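Long-range contacts in manganese-dependent ADP-ribose/CDP-alcohol diphosphatase (Danio rerio, PDB 2NXF), which probably hydrolyses ADP-ribose and CDP-alcohols such as CDP-choline at a dinuclear metal centre: residues 211-216 with 255-260; 4-9 with 137-142; 193-198 with 237-242. All coordinates share one frame; numbering follows the deposited sequence.

Overall arrangement
One metallophosphoesterase domain offers three ways of joining distant parts of a chain. Contact 1 is buried and packs a helix on the end of a strand in the seven-stranded sheet. Contact 2 reaches that same sheet, bringing one of its hairpins against the six-stranded sheet, and, like contact 3, is partly buried. Their centres, those of contacts 1 and 2, lie about 16 Å apart. Contact 3, about 31 Å from contact 2 and across the chain's centre from it, joins two loops near the zinc site. Chemistry follows place: aliphatic carbon facing an imidazole held by aspartates in contact 1, purely apolar packing in contact 2, and an amide bonded to backbone carbonyls in contact 3.

Contact 1. Residues 211-216 with 255-260; sequences AVLTLS and HQSVLC
Leu213 and His255 lead a buried helix-to-sheet contact, in which helix 203-219 lies against the type I turn that delivers the chain into strand 258-263. Its centre is a CH-pi interaction. Leu213 CB sits over one face of the imidazole, 3.5 Å from the ring centroid of His255 and 16° off the ring normal, displaced toward the rim on the CG side. From the same leucine, CD1 runs on to meet Val258 CG2 at 3.8 Å, so one side chain spans both the turn and the first residue of the strand. Thr214 comes to the ring differently: its OG1 lies near the imidazole plane, 3.1 Å from His255 CE1, while the hydroxyl itself is hydrogen-bonded to Asp210 O one helical turn back.

What fixes the rotation of the ring is a pair of carboxylates on the same helix. Asp210 bonds NE2 and Asp217 bonds ND1, an arrangement that would probably favour a protonated, positively charged imidazole. Asp217 uses its other oxygen to hold Ser257 OG, so one carboxylate holds both the first and the third residue of the turn. With its first torsion at 58°, Ser257 has OG tucked between its own backbone N and carbonyl carbon; there it packs 3.6 Å from Ser216 CB.

Around this interface, Val223 of strand 222-227 touches Leu213, Ser216 and Ser257, and pairs through its backbone with Ser257 and Leu259. Helix 245-253 closes in through Leu252, which touches both Leu213 and Val258, while Val212 turns to strand 142-146.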
ATOM      1  N   ALA A 211     -13.057 -14.483   4.680  1.00 24.32           N
ATOM      2  CA  ALA A 211     -12.923 -15.944   4.506  1.00 23.90           C
ATOM      3  C   ALA A 211     -11.484 -16.402   4.700  1.00 23.44           C
ATOM      4  O   ALA A 211     -11.232 -17.396   5.390  1.00 22.77           O
ATOM      5  CB  ALA A 211     -13.428 -16.364   3.121  1.00 24.69           C
ATOM      6  N   VAL A 212     -10.549 -15.680   4.081  1.00 23.83           N
ATOM      7  CA  VAL A 212      -9.104 -15.964   4.240  1.00 23.14           C
ATOM      8  C   VAL A 212      -8.756 -15.966   5.733  1.00 23.35           C
ATOM      9  O   VAL A 212      -8.112 -16.890   6.245  1.00 22.85           O
ATOM     10  CB  VAL A 212      -8.240 -14.952   3.445  1.00 23.31           C
ATOM     11  CG1 VAL A 212      -6.747 -15.139   3.744  1.00 23.49           C
ATOM     12  CG2 VAL A 212      -8.486 -15.151   1.938  1.00 24.23           C
ATOM     13  N   LEU A 213      -9.229 -14.943   6.447  1.00 22.48           N
ATOM     14  CA  LEU A 213      -8.909 -14.835   7.874  1.00 22.79           C
ATOM     15  C   LEU A 213      -9.532 -15.910   8.756  1.00 22.56           C
ATOM     16  O   LEU A 213      -8.917 -16.354   9.726  1.00 22.42           O
ATOM     17  CB  LEU A 213      -9.263 -13.431   8.386  1.00 22.69           C
ATOM     18  CG  LEU A 213      -8.460 -12.298   7.716  1.00 23.71           C
ATOM     19  CD1 LEU A 213      -8.908 -10.943   8.267  1.00 26.10           C
ATOM     20  CD2 LEU A 213      -6.913 -12.454   7.835  1.00 24.73           C
ATOM     21  N   THR A 214     -10.752 -16.344   8.424  1.00 22.20           N
ATOM     22  CA  THR A 214     -11.404 -17.449   9.120  1.00 22.35           C
ATOM     23  C   THR A 214     -10.552 -18.720   8.990  1.00 22.35           C
ATOM     24  O   THR A 214     -10.291 -19.415   9.970  1.00 22.71           O
ATOM     25  CB  THR A 214     -12.821 -17.683   8.568  1.00 22.66           C
ATOM     26  OG1 THR A 214     -13.655 -16.553   8.886  1.00 24.45           O
ATOM     27  CG2 THR A 214     -13.441 -18.971   9.136  1.00 20.69           C
ATOM     28  N   LEU A 215     -10.084 -18.989   7.777  1.00 22.86           N
ATOM     29  CA  LEU A 215      -9.278 -20.173   7.555  1.00 23.86           C
ATOM     30  C   LEU A 215      -7.939 -20.042   8.286  1.00 22.72           C
ATOM     31  O   LEU A 215      -7.508 -20.991   8.940  1.00 22.95           O
ATOM     32  CB  LEU A 215      -9.112 -20.448   6.067  1.00 24.03           C
ATOM     33  CG  LEU A 215     -10.416 -20.808   5.305  1.00 27.06           C
ATOM     34  CD1 LEU A 215      -9.967 -21.459   4.019  1.00 32.38           C
ATOM     35  CD2 LEU A 215     -11.347 -21.753   6.054  1.00 30.97           C
ATOM     36  N   SER A 216      -7.330 -18.857   8.224  1.00 23.17           N
ATOM     37  CA  SER A 216      -6.094 -18.597   8.981  1.00 22.90           C
ATOM     38  C   SER A 216      -6.258 -18.779  10.486  1.00 22.37           C
ATOM     39  O   SER A 216      -5.380 -19.359  11.136  1.00 23.35           O
ATOM     40  CB  SER A 216      -5.567 -17.215   8.650  1.00 22.76           C
ATOM     41  OG  SER A 216      -5.015 -17.239   7.341  1.00 24.74           O
ATOM     42  N   HIS A 255     -10.943 -11.455  13.869  1.00 25.37           N
ATOM     43  CA  HIS A 255      -9.990 -12.533  13.611  1.00 25.16           C
ATOM     44  C   HIS A 255      -8.677 -12.396  14.365  1.00 25.08           C
ATOM     45  O   HIS A 255      -7.899 -11.462  14.107  1.00 25.04           O
ATOM     46  CB  HIS A 255      -9.709 -12.616  12.109  1.00 24.82           C
ATOM     47  CG  HIS A 255     -10.925 -12.933  11.300  1.00 23.79           C
ATOM     48  ND1 HIS A 255     -11.468 -14.197  11.245  1.00 25.39           N
ATOM     49  CD2 HIS A 255     -11.709 -12.149  10.519  1.00 24.77           C
ATOM     50  CE1 HIS A 255     -12.542 -14.179  10.471  1.00 26.37           C
ATOM     51  NE2 HIS A 255     -12.699 -12.950  10.008  1.00 25.31           N
ATOM     52  N   GLN A 256      -8.418 -13.369  15.246  1.00 25.60           N
ATOM     53  CA  GLN A 256      -7.168 -13.386  16.006  1.00 26.33           C
ATOM     54  C   GLN A 256      -5.919 -13.640  15.160  1.00 25.51           C
ATOM     55  O   GLN A 256      -4.795 -13.347  15.603  1.00 25.94           O
ATOM     56  CB  GLN A 256      -7.247 -14.351  17.199  1.00 26.98           C
ATOM     57  CG  GLN A 256      -8.081 -13.789  18.349  1.00 32.17           C
ATOM     58  CD  GLN A 256      -7.487 -14.073  19.725  1.00 37.76           C
ATOM     59  OE1 GLN A 256      -8.062 -14.823  20.512  1.00 40.86           O
ATOM     60  NE2 GLN A 256      -6.332 -13.464  20.020  1.00 41.38           N
ATOM     61  N   SER A 257      -6.101 -14.151  13.943  1.00 24.33           N
ATOM     62  CA  SER A 257      -4.965 -14.429  13.057  1.00 24.21           C
ATOM     63  C   SER A 257      -4.280 -13.177  12.512  1.00 23.70           C
ATOM     64  O   SER A 257      -3.158 -13.254  12.026  1.00 24.25           O
ATOM     65  CB  SER A 257      -5.381 -15.320  11.881  1.00 24.26           C
ATOM     66  OG  SER A 257      -6.418 -14.708  11.151  1.00 23.74           O
ATOM     67  N   VAL A 258      -4.948 -12.025  12.575  1.00 23.75           N
ATOM     68  CA  VAL A 258      -4.363 -10.797  12.047  1.00 23.87           C
ATOM     69  C   VAL A 258      -3.155 -10.383  12.906  1.00 24.29           C
ATOM     70  O   VAL A 258      -3.279 -10.185  14.121  1.00 24.71           O
ATOM     71  CB  VAL A 258      -5.388  -9.659  12.025  1.00 23.04           C
ATOM     72  CG1 VAL A 258      -4.739  -8.359  11.523  1.00 23.52           C
ATOM     73  CG2 VAL A 258      -6.632 -10.057  11.183  1.00 23.39           C
ATOM     74  N   LEU A 259      -2.002 -10.264  12.255  1.00 23.90           N
ATOM     75  CA  LEU A 259      -0.789  -9.837  12.932  1.00 24.71           C
ATOM     76  C   LEU A 259      -0.643  -8.340  12.740  1.00 24.85           C
ATOM     77  O   LEU A 259      -0.542  -7.585  13.712  1.00 25.20           O
ATOM     78  CB  LEU A 259       0.433 -10.597  12.407  1.00 25.02           C
ATOM     79  CG  LEU A 259       1.799 -10.161  12.956  1.00 24.80           C
ATOM     80  CD1 LEU A 259       1.903 -10.303  14.482  1.00 25.78           C
ATOM     81  CD2 LEU A 259       2.902 -10.930  12.229  1.00 25.34           C
ATOM     82  N   CYS A 260      -0.662  -7.906  11.481  1.00 24.91           N
ATOM     83  CA  CYS A 260      -0.510  -6.480  11.206  1.00 24.63           C
ATOM     84  C   CYS A 260      -1.156  -6.105   9.888  1.00 24.64           C
ATOM     85  O   CYS A 260      -1.390  -6.959   9.017  1.00 25.79           O
ATOM     86  CB  CYS A 260       0.965  -6.098  11.207  1.00 25.50           C
ATOM     87  SG  CYS A 260       1.967  -7.013  10.009  1.00 28.51           S
TER

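Contact 2. Residues 4-9 with 137-142; sequences PVFTFG and SPAPNF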
ATOM      1  N   PRO A   4      15.094 -16.233  12.365  1.00 29.07           N
ATOM      2  CA  PRO A   4      13.795 -15.889  11.737  1.00 27.92           C
ATOM      3  C   PRO A   4      13.234 -16.951  10.792  1.00 27.39           C
ATOM      4  O   PRO A   4      13.997 -17.647  10.111  1.00 28.23           O
ATOM      5  CB  PRO A   4      14.082 -14.590  10.967  1.00 27.99           C
ATOM      6  CG  PRO A   4      15.533 -14.530  10.775  1.00 28.61           C
ATOM      7  CD  PRO A   4      16.203 -15.440  11.792  1.00 28.61           C
ATOM      8  N   VAL A   5      11.910 -17.087  10.797  1.00 25.42           N
ATOM      9  CA  VAL A   5      11.205 -17.988   9.896  1.00 24.95           C
ATOM     10  C   VAL A   5      11.208 -17.413   8.477  1.00 24.73           C
ATOM     11  O   VAL A   5      11.271 -18.163   7.494  1.00 24.68           O
ATOM     12  CB  VAL A   5       9.740 -18.217  10.367  1.00 25.02           C
ATOM     13  CG1 VAL A   5       8.977 -19.113   9.397  1.00 25.47           C
ATOM     14  CG2 VAL A   5       9.715 -18.822  11.764  1.00 26.69           C
ATOM     15  N   PHE A   6      11.117 -16.085   8.373  1.00 23.25           N
ATOM     16  CA  PHE A   6      11.000 -15.426   7.084  1.00 22.94           C
ATOM     17  C   PHE A   6      11.457 -13.981   7.217  1.00 23.68           C
ATOM     18  O   PHE A   6      11.262 -13.365   8.262  1.00 23.74           O
ATOM     19  CB  PHE A   6       9.535 -15.467   6.613  1.00 23.32           C
ATOM     20  CG  PHE A   6       9.338 -15.110   5.157  1.00 23.76           C
ATOM     21  CD1 PHE A   6       9.729 -15.996   4.142  1.00 22.88           C
ATOM     22  CD2 PHE A   6       8.726 -13.912   4.799  1.00 23.99           C
ATOM     23  CE1 PHE A   6       9.515 -15.649   2.784  1.00 22.21           C
ATOM     24  CE2 PHE A   6       8.519 -13.565   3.453  1.00 24.95           C
ATOM     25  CZ  PHE A   6       8.921 -14.443   2.450  1.00 24.19           C
ATOM     26  N   THR A   7      12.044 -13.448   6.150  1.00 23.06           N
ATOM     27  CA  THR A   7      12.640 -12.103   6.169  1.00 23.60           C
ATOM     28  C   THR A   7      12.259 -11.410   4.867  1.00 23.38           C
ATOM     29  O   THR A   7      12.433 -11.979   3.792  1.00 23.35           O
ATOM     30  CB  THR A   7      14.195 -12.194   6.250  1.00 23.23           C
ATOM     31  OG1 THR A   7      14.604 -12.876   7.453  1.00 25.20           O
ATOM     32  CG2 THR A   7      14.813 -10.807   6.219  1.00 25.02           C
ATOM     33  N   PHE A   8      11.713 -10.192   4.947  1.00 23.00           N
ATOM     34  CA  PHE A   8      11.281  -9.513   3.714  1.00 23.25           C
ATOM     35  C   PHE A   8      11.516  -8.012   3.784  1.00 23.66           C
ATOM     36  O   PHE A   8      11.451  -7.437   4.860  1.00 24.27           O
ATOM     37  CB  PHE A   8       9.830  -9.834   3.352  1.00 24.25           C
ATOM     38  CG  PHE A   8       8.807  -9.390   4.378  1.00 23.75           C
ATOM     39  CD1 PHE A   8       8.027  -8.253   4.168  1.00 27.68           C
ATOM     40  CD2 PHE A   8       8.604 -10.148   5.538  1.00 27.35           C
ATOM     41  CE1 PHE A   8       7.064  -7.870   5.103  1.00 28.00           C
ATOM     42  CE2 PHE A   8       7.662  -9.769   6.490  1.00 27.76           C
ATOM     43  CZ  PHE A   8       6.896  -8.634   6.274  1.00 25.84           C
ATOM     44  N   GLY A   9      11.809  -7.404   2.640  1.00 23.55           N
ATOM     45  CA  GLY A   9      11.938  -5.934   2.574  1.00 22.68           C
ATOM     46  C   GLY A   9      10.586  -5.237   2.456  1.00 24.08           C
ATOM     47  O   GLY A   9       9.636  -5.811   1.942  1.00 24.31           O
ATOM     48  N   SER A 137       1.051 -18.165   1.155  1.00 23.91           N
ATOM     49  CA  SER A 137       1.848 -18.420   2.332  1.00 23.94           C
ATOM     50  C   SER A 137       3.330 -18.467   1.954  1.00 24.83           C
ATOM     51  O   SER A 137       3.746 -19.381   1.261  1.00 25.95           O
ATOM     52  CB  SER A 137       1.418 -19.730   2.991  1.00 23.85           C
ATOM     53  OG  SER A 137       2.271 -20.015   4.083  1.00 23.31           O
ATOM     54  N   PRO A 138       4.123 -17.491   2.433  1.00 26.05           N
ATOM     55  CA  PRO A 138       5.559 -17.426   2.145  1.00 26.49           C
ATOM     56  C   PRO A 138       6.401 -18.380   2.999  1.00 26.70           C
ATOM     57  O   PRO A 138       7.554 -18.677   2.647  1.00 27.42           O
ATOM     58  CB  PRO A 138       5.903 -15.978   2.504  1.00 26.54           C
ATOM     59  CG  PRO A 138       4.957 -15.640   3.627  1.00 27.04           C
ATOM     60  CD  PRO A 138       3.674 -16.364   3.276  1.00 25.90           C
ATOM     61  N   ALA A 139       5.831 -18.862   4.105  1.00 26.44           N
ATOM     62  CA  ALA A 139       6.565 -19.633   5.112  1.00 26.14           C
ATOM     63  C   ALA A 139       5.550 -20.313   6.019  1.00 25.61           C
ATOM     64  O   ALA A 139       4.432 -19.803   6.171  1.00 24.60           O
ATOM     65  CB  ALA A 139       7.459 -18.701   5.933  1.00 25.87           C
ATOM     66  N   PRO A 140       5.933 -21.438   6.648  1.00 25.80           N
ATOM     67  CA  PRO A 140       4.992 -22.181   7.483  1.00 25.60           C
ATOM     68  C   PRO A 140       4.369 -21.303   8.569  1.00 24.74           C
ATOM     69  O   PRO A 140       5.095 -20.587   9.263  1.00 25.26           O
ATOM     70  CB  PRO A 140       5.873 -23.272   8.118  1.00 26.27           C
ATOM     71  CG  PRO A 140       6.974 -23.471   7.134  1.00 26.65           C
ATOM     72  CD  PRO A 140       7.262 -22.090   6.620  1.00 25.61           C
ATOM     73  N   ASN A 141       3.037 -21.355   8.683  1.00 24.34           N
ATOM     74  CA  ASN A 141       2.273 -20.640   9.724  1.00 23.57           C
ATOM     75  C   ASN A 141       2.111 -19.134   9.485  1.00 23.51           C
ATOM     76  O   ASN A 141       1.649 -18.416  10.383  1.00 23.68           O
ATOM     77  CB  ASN A 141       2.857 -20.879  11.136  1.00 24.42           C
ATOM     78  CG  ASN A 141       3.034 -22.355  11.462  1.00 25.09           C
ATOM     79  OD1 ASN A 141       4.141 -22.813  11.776  1.00 28.69           O
ATOM     80  ND2 ASN A 141       1.947 -23.108  11.397  1.00 22.60           N
ATOM     81  N   PHE A 142       2.517 -18.665   8.307  1.00 22.34           N
ATOM     82  CA  PHE A 142       2.353 -17.248   7.925  1.00 22.38           C
ATOM     83  C   PHE A 142       1.624 -17.099   6.620  1.00 23.58           C
ATOM     84  O   PHE A 142       1.737 -17.961   5.727  1.00 24.49           O
ATOM     85  CB  PHE A 142       3.706 -16.530   7.845  1.00 21.98           C
ATOM     86  CG  PHE A 142       4.378 -16.410   9.172  1.00 21.78           C
ATOM     87  CD1 PHE A 142       4.035 -15.375  10.031  1.00 21.47           C
ATOM     88  CD2 PHE A 142       5.321 -17.354   9.588  1.00 23.04           C
ATOM     89  CE1 PHE A 142       4.622 -15.276  11.292  1.00 20.30           C
ATOM     90  CE2 PHE A 142       5.930 -17.254  10.848  1.00 23.32           C
ATOM     91  CZ  PHE A 142       5.574 -16.215  11.692  1.00 21.24           C
TER
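Phe6 and Pro138 meet at about a right angle, the proline coming down on one face of the phenyl ring. Pro138 CB makes a CH-pi interaction 3.7 Å from the ring centroid of Phe6 and 23° off the normal, displaced toward the CZ end, where Pro138 CB and Phe6 CZ are 3.4 Å apart. Ala139 CB fills the place next to it, 3.9 Å from Phe6 CB. The same methyl also receives Val5, whose CG1 lies 3.8 Å from Ala139 CB and 3.9 Å from Phe142 CE2. No hydrogen bond crosses the interface; it is held by apolar surfaces.

The next shell explains how two successive residues, Val5 and Phe6, can both contribute. They form a classic beta bulge opposite Leu301, and both pair with its backbone. Across from them, a type II turn from Ala139 to Phe142 is closed by the bond from Phe142 N to Ala139 O at 3.1 Å, with Asn141 taking the positive phi (76°) of its third position. A second tie spans the base of this hairpin: Ser137 OG donates to Phe142 O at 2.7 Å, approaching almost straight along the carbonyl direction.

Farther out, strand 6-11 belongs to the six-stranded sheet and the hairpin of strands 134-139 and 142-146 to the seven-stranded one, so the contact joins the two large sheets at one end of the beta sandwich of the calcineurin-like metallophosphoesterase fold. Phe142 also reaches Leu301 of strand 295-301, Phe6 packs on Cys54 of strand 54-57, and deeper between the sheets Phe8 meets Phe144 edge-to-face.

Contact 3. Residues 193-198 with 237-242; sequences RFVKFN and DPICLA
Asn198 ND2 is shared between two backbone carbonyls, one from each loop. Across the contact it donates to Ile239 O at 2.8 Å, in a nearly straight bond (162°) that lies in the amide plane but arrives above the plane of the carbonyl. Within its own loop it donates to Arg193 O at 2.9 Å, again in the amide plane.

Arg193 adds contacts along its length. Its CB lies against two carbonyl oxygens, 3.3 Å from Pro238 O and 3.4 Å from Leu241 O, and its extended chain carries CD past Leu241 CB at 4.0 Å to a guanidinium bonded by Trp243 O and Leu190 O. On the apolar side, Phe197 CZ meets Ile239 CG1 at 3.8 Å, the side chains roughly perpendicular, while Val195 CG2 sits over the centre of the Phe197 ring. Phe197, touching the zinc ligand Asn96, brings the same loop beside the metal site.

The Asn198 amide is thus fixed in orientation by both its N-H groups, leaving OD1 directed at His265 NE2, to which it is hydrogen-bonded. Because His265 is a zinc ligand, Asn198 is a second-shell residue, placed to orient this first-shell imidazole.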
ATOM      1  N   ARG A 193     -11.648  11.908   4.266  1.00 22.71           N
ATOM      2  CA  ARG A 193     -11.196  10.770   3.451  1.00 23.23           C
ATOM      3  C   ARG A 193     -11.934  10.632   2.124  1.00 23.20           C
ATOM      4  O   ARG A 193     -11.476   9.916   1.231  1.00 22.93           O
ATOM      5  CB  ARG A 193     -11.301   9.457   4.239  1.00 23.44           C
ATOM      6  CG  ARG A 193     -12.724   8.937   4.430  1.00 23.79           C
ATOM      7  CD  ARG A 193     -12.715   7.747   5.408  1.00 23.65           C
ATOM      8  NE  ARG A 193     -14.018   7.101   5.539  1.00 25.25           N
ATOM      9  CZ  ARG A 193     -15.011   7.525   6.323  1.00 25.18           C
ATOM     10  NH1 ARG A 193     -14.898   8.648   7.047  1.00 24.13           N
ATOM     11  NH2 ARG A 193     -16.151   6.832   6.385  1.00 27.16           N
ATOM     12  N   PHE A 194     -13.092  11.295   1.999  1.00 23.19           N
ATOM     13  CA  PHE A 194     -13.896  11.168   0.783  1.00 23.46           C
ATOM     14  C   PHE A 194     -13.407  12.113  -0.304  1.00 24.08           C
ATOM     15  O   PHE A 194     -14.023  13.155  -0.593  1.00 23.39           O
ATOM     16  CB  PHE A 194     -15.391  11.349   1.093  1.00 23.51           C
ATOM     17  CG  PHE A 194     -15.972  10.173   1.843  1.00 24.06           C
ATOM     18  CD1 PHE A 194     -16.170   8.951   1.194  1.00 25.27           C
ATOM     19  CD2 PHE A 194     -16.282  10.275   3.193  1.00 24.47           C
ATOM     20  CE1 PHE A 194     -16.688   7.854   1.884  1.00 25.96           C
ATOM     21  CE2 PHE A 194     -16.805   9.185   3.892  1.00 25.98           C
ATOM     22  CZ  PHE A 194     -17.012   7.978   3.234  1.00 25.06           C
ATOM     23  N   VAL A 195     -12.289  11.703  -0.897  1.00 24.12           N
ATOM     24  CA  VAL A 195     -11.605  12.411  -1.968  1.00 24.80           C
ATOM     25  C   VAL A 195     -11.265  11.414  -3.072  1.00 24.88           C
ATOM     26  O   VAL A 195     -11.188  10.206  -2.818  1.00 25.26           O
ATOM     27  CB  VAL A 195     -10.288  13.097  -1.483  1.00 24.38           C
ATOM     28  CG1 VAL A 195     -10.624  14.293  -0.603  1.00 25.64           C
ATOM     29  CG2 VAL A 195      -9.377  12.111  -0.744  1.00 25.24           C
ATOM     30  N   LYS A 196     -11.064  11.944  -4.276  1.00 24.85           N
ATOM     31  CA  LYS A 196     -10.843  11.184  -5.504  1.00 25.11           C
ATOM     32  C   LYS A 196      -9.547  10.365  -5.466  1.00 25.16           C
ATOM     33  O   LYS A 196      -9.424   9.339  -6.156  1.00 24.75           O
ATOM     34  CB  LYS A 196     -10.813  12.186  -6.670  1.00 25.35           C
ATOM     35  CG  LYS A 196     -10.764  11.615  -8.056  1.00 27.34           C
ATOM     36  CD  LYS A 196     -10.768  12.759  -9.071  1.00 26.87           C
ATOM     37  CE  LYS A 196     -10.258  12.295 -10.417  1.00 30.87           C
ATOM     38  NZ  LYS A 196     -10.419  13.351 -11.473  1.00 32.46           N
ATOM     39  N   PHE A 197      -8.574  10.808  -4.660  1.00 24.19           N
ATOM     40  CA  PHE A 197      -7.310  10.064  -4.584  1.00 24.87           C
ATOM     41  C   PHE A 197      -7.340   8.878  -3.603  1.00 24.86           C
ATOM     42  O   PHE A 197      -6.334   8.204  -3.429  1.00 25.51           O
ATOM     43  CB  PHE A 197      -6.117  10.993  -4.339  1.00 24.62           C
ATOM     44  CG  PHE A 197      -6.180  11.805  -3.068  1.00 25.78           C
ATOM     45  CD1 PHE A 197      -5.772  11.248  -1.842  1.00 25.97           C
ATOM     46  CD2 PHE A 197      -6.549  13.159  -3.105  1.00 27.36           C
ATOM     47  CE1 PHE A 197      -5.756  12.015  -0.658  1.00 26.50           C
ATOM     48  CE2 PHE A 197      -6.535  13.949  -1.921  1.00 28.70           C
ATOM     49  CZ  PHE A 197      -6.142  13.382  -0.711  1.00 26.33           C
ATOM     50  N   ASN A 198      -8.497   8.655  -2.970  1.00 24.90           N
ATOM     51  CA  ASN A 198      -8.732   7.470  -2.166  1.00 25.15           C
ATOM     52  C   ASN A 198      -9.706   6.506  -2.842  1.00 25.45           C
ATOM     53  O   ASN A 198     -10.140   6.716  -3.977  1.00 25.84           O
ATOM     54  CB  ASN A 198      -9.217   7.842  -0.757  1.00 25.40           C
ATOM     55  CG  ASN A 198      -8.168   8.574   0.036  1.00 25.02           C
ATOM     56  OD1 ASN A 198      -6.957   8.442  -0.225  1.00 25.51           O
ATOM     57  ND2 ASN A 198      -8.607   9.331   1.036  1.00 24.68           N
ATOM     58  N   ASP A 237      -3.242  10.087   8.870  1.00 25.86           N
ATOM     59  CA  ASP A 237      -4.091  11.275   8.797  1.00 26.76           C
ATOM     60  C   ASP A 237      -5.455  10.876   8.203  1.00 25.98           C
ATOM     61  O   ASP A 237      -5.506  10.053   7.288  1.00 25.35           O
ATOM     62  CB  ASP A 237      -3.425  12.350   7.943  1.00 28.21           C
ATOM     63  CG  ASP A 237      -4.159  13.675   8.010  1.00 32.35           C
ATOM     64  OD1 ASP A 237      -5.152  13.870   7.273  1.00 37.34           O
ATOM     65  OD2 ASP A 237      -3.772  14.548   8.830  1.00 37.83           O
ATOM     66  N   PRO A 238      -6.561  11.449   8.724  1.00 26.22           N
ATOM     67  CA  PRO A 238      -7.901  11.104   8.210  1.00 26.09           C
ATOM     68  C   PRO A 238      -8.032  11.258   6.688  1.00 26.11           C
ATOM     69  O   PRO A 238      -8.755  10.487   6.062  1.00 25.82           O
ATOM     70  CB  PRO A 238      -8.822  12.108   8.896  1.00 26.46           C
ATOM     71  CG  PRO A 238      -8.101  12.575  10.071  1.00 27.36           C
ATOM     72  CD  PRO A 238      -6.631  12.431   9.822  1.00 26.32           C
ATOM     73  N   ILE A 239      -7.325  12.217   6.091  1.00 25.79           N
ATOM     74  CA  ILE A 239      -7.456  12.413   4.645  1.00 25.50           C
ATOM     75  C   ILE A 239      -6.915  11.237   3.851  1.00 25.84           C
ATOM     76  O   ILE A 239      -7.181  11.133   2.651  1.00 25.59           O
ATOM     77  CB  ILE A 239      -6.831  13.738   4.139  1.00 25.68           C
ATOM     78  CG1 ILE A 239      -7.472  14.143   2.789  1.00 24.85           C
ATOM     79  CG2 ILE A 239      -5.301  13.627   4.061  1.00 26.71           C
ATOM     80  CD1 ILE A 239      -7.186  15.593   2.355  1.00 26.06           C
ATOM     81  N   CYS A 240      -6.128  10.371   4.509  1.00 24.96           N
ATOM     82  CA  CYS A 240      -5.495   9.247   3.819  1.00 24.98           C
ATOM     83  C   CYS A 240      -6.218   7.914   3.981  1.00 24.06           C
ATOM     84  O   CYS A 240      -5.771   6.899   3.446  1.00 24.63           O
ATOM     85  CB  CYS A 240      -4.053   9.093   4.303  1.00 25.32           C
ATOM     86  SG  CYS A 240      -3.049  10.480   3.811  1.00 31.41           S
ATOM     87  N   LEU A 241      -7.318   7.890   4.724  1.00 23.43           N
ATOM     88  CA  LEU A 241      -7.980   6.598   5.032  1.00 23.08           C
ATOM     89  C   LEU A 241      -8.825   6.096   3.864  1.00 23.52           C
ATOM     90  O   LEU A 241      -9.415   6.908   3.116  1.00 23.82           O
ATOM     91  CB  LEU A 241      -8.926   6.773   6.235  1.00 23.15           C
ATOM     92  CG  LEU A 241      -8.248   7.128   7.563  1.00 22.04           C
ATOM     93  CD1 LEU A 241      -9.273   7.605   8.592  1.00 22.98           C
ATOM     94  CD2 LEU A 241      -7.452   5.914   8.065  1.00 24.92           C
ATOM     95  N   ALA A 242      -8.931   4.775   3.745  1.00 23.47           N
ATOM     96  CA  ALA A 242      -9.896   4.160   2.813  1.00 22.85           C
ATOM     97  C   ALA A 242     -11.311   4.647   3.056  1.00 22.99           C
ATOM     98  O   ALA A 242     -11.722   4.902   4.193  1.00 22.23           O
ATOM     99  CB  ALA A 242      -9.875   2.643   2.914  1.00 22.26           C
TER